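Local coordinates for TsrD (Streptomyces laurentii, PDB 5X7L), which belongs to the SnoaL-like polyketide cyclase family of the NTF2 clan and pairs with a second copy of itself, at residues G75-A80 / I107-I112. Residues are numbered along the deposited sequence; the frame is centred on the assembly and turned at random.
Sequences GDKAVA and IDIFLI. With IPA (isopropyl alcohol), chain G.
Asp76 and Ile112 close the end of this antiparallel strand pair with a water bridge: one water donates both to Asp76 OD2 and to Ile112 O, each at 2.8 Å, while Ile112 N bonds back to Asp76 O. Asp76 CG sits between its own backbone N and carbonyl carbon (chi1 63°), which lays the carboxylate alongside Leu111, with OD2 3.5 Å from Leu111 CD1.

From this end inward, strands 77-88 and 101-113, central in the sheet of the NTF2-like fold, set the non-hydrogen-bonded pairs Lys77-Leu111 and Val79-Ile109 between hydrogen-bonded ones. In the pair Ala78-Phe110, Phe110 N reaches Ala78 O at 2.8 Å and almost dead straight (179°); Ala80 and Asp108 form the next.

Lys77, Val79, Ile107 and Ile109 meet the second subunit. Val79 spreads its branches, CG1 to Ile107 CG2 (3.7 Å) and CG2 to Ile109 CG1 (3.9 Å), and packs on Val79 of the second subunit. Lys77, bent at chi2 (-74°) and again at chi4, crosses Leu111 obliquely, CE 3.8 Å from Leu111 CD1, before NZ makes a salt bridge to Asp70 of that subunit.

On the face of Ala78, Ala80, Asp108 and Phe110, helix 6-22 packs against both small alanines, and the Phe110 ring stacks on Phe117 and meets Phe16 edge-to-face. Isopropyl alcohol, probably from the crystallisation liquor, donates from O2 to Asp108 OD2 at 2.6 Å, its C1 near the Phe110 ring. A buried carboxylate beside an aromatic ring thus gives what is probably the pocket side, as in NTF2-like folds, a polar, acceptor-bearing spot, whereas the subunit-facing side is mainly apolar, with Lys77 tied to Asp70 of the second subunit.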
ATOM      1  N   GLY B  75       4.515  13.846  12.048  1.00 15.96           N
ATOM      2  CA  GLY B  75       5.025  13.394  13.335  1.00 16.36           C
ATOM      3  C   GLY B  75       6.116  12.351  13.175  1.00 16.06           C
ATOM      4  O   GLY B  75       7.145  12.618  12.554  1.00 17.42           O
ATOM      5  N   ASP B  76       5.885  11.157  13.714  1.00 15.16           N
ATOM      6  CA  ASP B  76       6.864  10.073  13.610  1.00 14.47           C
ATOM      7  C   ASP B  76       6.545   9.082  12.486  1.00 13.09           C
ATOM      8  O   ASP B  76       7.013   7.946  12.513  1.00 13.42           O
ATOM      9  CB  ASP B  76       7.018   9.344  14.958  1.00 16.15           C
ATOM     10  CG  ASP B  76       5.743   8.656  15.427  1.00 16.65           C
ATOM     11  OD1 ASP B  76       4.696   8.764  14.753  1.00 17.27           O
ATOM     12  OD2 ASP B  76       5.797   8.004  16.492  1.00 18.60           O
ATOM     13  N   LYS B  77       5.782   9.531  11.488  1.00 12.49           N
ATOM     14  CA  LYS B  77       5.425   8.687  10.349  1.00 12.33           C
ATOM     15  C   LYS B  77       5.860   9.296   9.021  1.00 11.63           C
ATOM     16  O   LYS B  77       5.715  10.499   8.796  1.00 12.85           O
ATOM     17  CB  LYS B  77       3.914   8.435  10.309  1.00 13.17           C
ATOM     18  CG  LYS B  77       3.375   7.662  11.503  1.00 13.82           C
ATOM     19  CD  LYS B  77       3.736   6.183  11.447  1.00 14.37           C
ATOM     20  CE  LYS B  77       3.363   5.468  12.737  1.00 15.71           C
ATOM     21  NZ  LYS B  77       1.910   5.567  13.041  1.00 16.79           N
ATOM     22  N   ALA B  78       6.381   8.443   8.145  1.00 11.48           N
ATOM     23  CA  ALA B  78       6.682   8.817   6.769  1.00 11.86           C
ATOM     24  C   ALA B  78       6.080   7.777   5.841  1.00 11.70           C
ATOM     25  O   ALA B  78       6.308   6.582   6.016  1.00 12.89           O
ATOM     26  CB  ALA B  78       8.183   8.912   6.556  1.00 13.32           C
ATOM     27  N   VAL B  79       5.305   8.235   4.865  1.00 11.13           N
ATOM     28  CA  VAL B  79       4.687   7.347   3.890  1.00 10.70           C
ATOM     29  C   VAL B  79       5.297   7.598   2.523  1.00 10.12           C
ATOM     30  O   VAL B  79       5.235   8.715   2.012  1.00 11.44           O
ATOM     31  CB  VAL B  79       3.167   7.560   3.805  1.00 10.83           C
ATOM     32  CG1 VAL B  79       2.557   6.573   2.819  1.00 11.49           C
ATOM     33  CG2 VAL B  79       2.539   7.423   5.185  1.00 11.98           C
ATOM     34  N   ALA B  80       5.894   6.559   1.944  1.00 10.23           N
ATOM     35  CA  ALA B  80       6.518   6.652   0.630  1.00 10.65           C
ATOM     36  C   ALA B  80       5.781   5.762  -0.362  1.00 10.58           C
ATOM     37  O   ALA B  80       5.733   4.542  -0.189  1.00 11.18           O
ATOM     38  CB  ALA B  80       7.985   6.253   0.714  1.00 11.41           C
ATOM     39  N   ILE B 107       3.629   0.863  -1.399  1.00 10.88           N
ATOM     40  CA  ILE B 107       3.548   1.942  -0.428  1.00 10.78           C
ATOM     41  C   ILE B 107       4.130   1.430   0.882  1.00 10.89           C
ATOM     42  O   ILE B 107       3.692   0.400   1.396  1.00 11.25           O
ATOM     43  CB  ILE B 107       2.104   2.435  -0.210  1.00 11.26           C
ATOM     44  CG1 ILE B 107       1.493   2.913  -1.531  1.00 11.58           C
ATOM     45  CG2 ILE B 107       2.087   3.544   0.837  1.00 11.92           C
ATOM     46  CD1 ILE B 107       0.009   3.217  -1.457  1.00 11.70           C
ATOM     47  N   ASP B 108       5.127   2.148   1.401  1.00 11.05           N
ATOM     48  CA  ASP B 108       5.728   1.858   2.703  1.00 11.27           C
ATOM     49  C   ASP B 108       5.362   2.949   3.693  1.00 10.26           C
ATOM     50  O   ASP B 108       5.479   4.136   3.381  1.00 11.76           O
ATOM     51  CB  ASP B 108       7.259   1.814   2.619  1.00 12.97           C
ATOM     52  CG  ASP B 108       7.789   0.607   1.872  1.00 14.21           C
ATOM     53  OD1 ASP B 108       7.004  -0.265   1.449  1.00 15.87           O
ATOM     54  OD2 ASP B 108       9.023   0.538   1.709  1.00 15.17           O
ATOM     55  N   ILE B 109       4.939   2.542   4.886  1.00 10.12           N
ATOM     56  CA  ILE B 109       4.770   3.457   6.004  1.00 10.20           C
ATOM     57  C   ILE B 109       5.879   3.164   7.000  1.00 10.03           C
ATOM     58  O   ILE B 109       5.979   2.046   7.498  1.00 10.89           O
ATOM     59  CB  ILE B 109       3.399   3.294   6.683  1.00 10.44           C
ATOM     60  CG1 ILE B 109       2.277   3.527   5.667  1.00 10.87           C
ATOM     61  CG2 ILE B 109       3.280   4.248   7.867  1.00 11.43           C
ATOM     62  CD1 ILE B 109       0.890   3.257   6.201  1.00 12.64           C
ATOM     63  N   PHE B 110       6.711   4.164   7.278  1.00 10.80           N
ATOM     64  CA  PHE B 110       7.815   4.024   8.221  1.00 11.23           C
ATOM     65  C   PHE B 110       7.513   4.723   9.537  1.00 11.21           C
ATOM     66  O   PHE B 110       6.970   5.829   9.553  1.00 11.83           O
ATOM     67  CB  PHE B 110       9.096   4.634   7.658  1.00 11.85           C
ATOM     68  CG  PHE B 110       9.622   3.954   6.432  1.00 11.40           C
ATOM     69  CD1 PHE B 110      10.302   2.748   6.526  1.00 11.92           C
ATOM     70  CD2 PHE B 110       9.474   4.540   5.183  1.00 12.55           C
ATOM     71  CE1 PHE B 110      10.808   2.128   5.394  1.00 13.09           C
ATOM     72  CE2 PHE B 110       9.976   3.921   4.047  1.00 13.11           C
ATOM     73  CZ  PHE B 110      10.646   2.717   4.155  1.00 13.26           C
ATOM     74  N   LEU B 111       7.889   4.068  10.630  1.00 11.31           N
ATOM     75  CA  LEU B 111       7.913   4.673  11.957  1.00 11.67           C
ATOM     76  C   LEU B 111       9.308   5.233  12.219  1.00 11.37           C
ATOM     77  O   LEU B 111      10.303   4.529  12.054  1.00 12.55           O
ATOM     78  CB  LEU B 111       7.560   3.630  13.019  1.00 13.06           C
ATOM     79  CG  LEU B 111       7.596   4.065  14.488  1.00 14.15           C
ATOM     80  CD1 LEU B 111       6.516   5.097  14.778  1.00 15.81           C
ATOM     81  CD2 LEU B 111       7.448   2.850  15.398  1.00 16.24           C
ATOM     82  N   ILE B 112       9.371   6.496  12.631  1.00 11.88           N
ATOM     83  CA  ILE B 112      10.637   7.166  12.918  1.00 12.90           C
ATOM     84  C   ILE B 112      10.937   7.123  14.417  1.00 13.28           C
ATOM     85  O   ILE B 112      10.131   7.578  15.229  1.00 13.87           O
ATOM     86  CB  ILE B 112      10.608   8.632  12.431  1.00 13.37           C
ATOM     87  CG1 ILE B 112      10.325   8.685  10.925  1.00 13.97           C
ATOM     88  CG2 ILE B 112      11.919   9.340  12.757  1.00 14.18           C
ATOM     89  CD1 ILE B 112       9.858  10.038  10.434  1.00 14.83           C
TER
HETATM   90  C1  IPA G 202      10.856  -1.388   3.574  1.00 20.11           C
HETATM   91  C2  IPA G 202      10.864  -2.279   2.339  1.00 20.20           C
HETATM   92  C3  IPA G 202       9.925  -3.465   2.525  1.00 24.59           C
HETATM   93  O2  IPA G 202      10.442  -1.527   1.206  1.00 19.62           O
HETATM   94  O   HOH W   1       8.338   7.060  17.307  1.00 18.59           O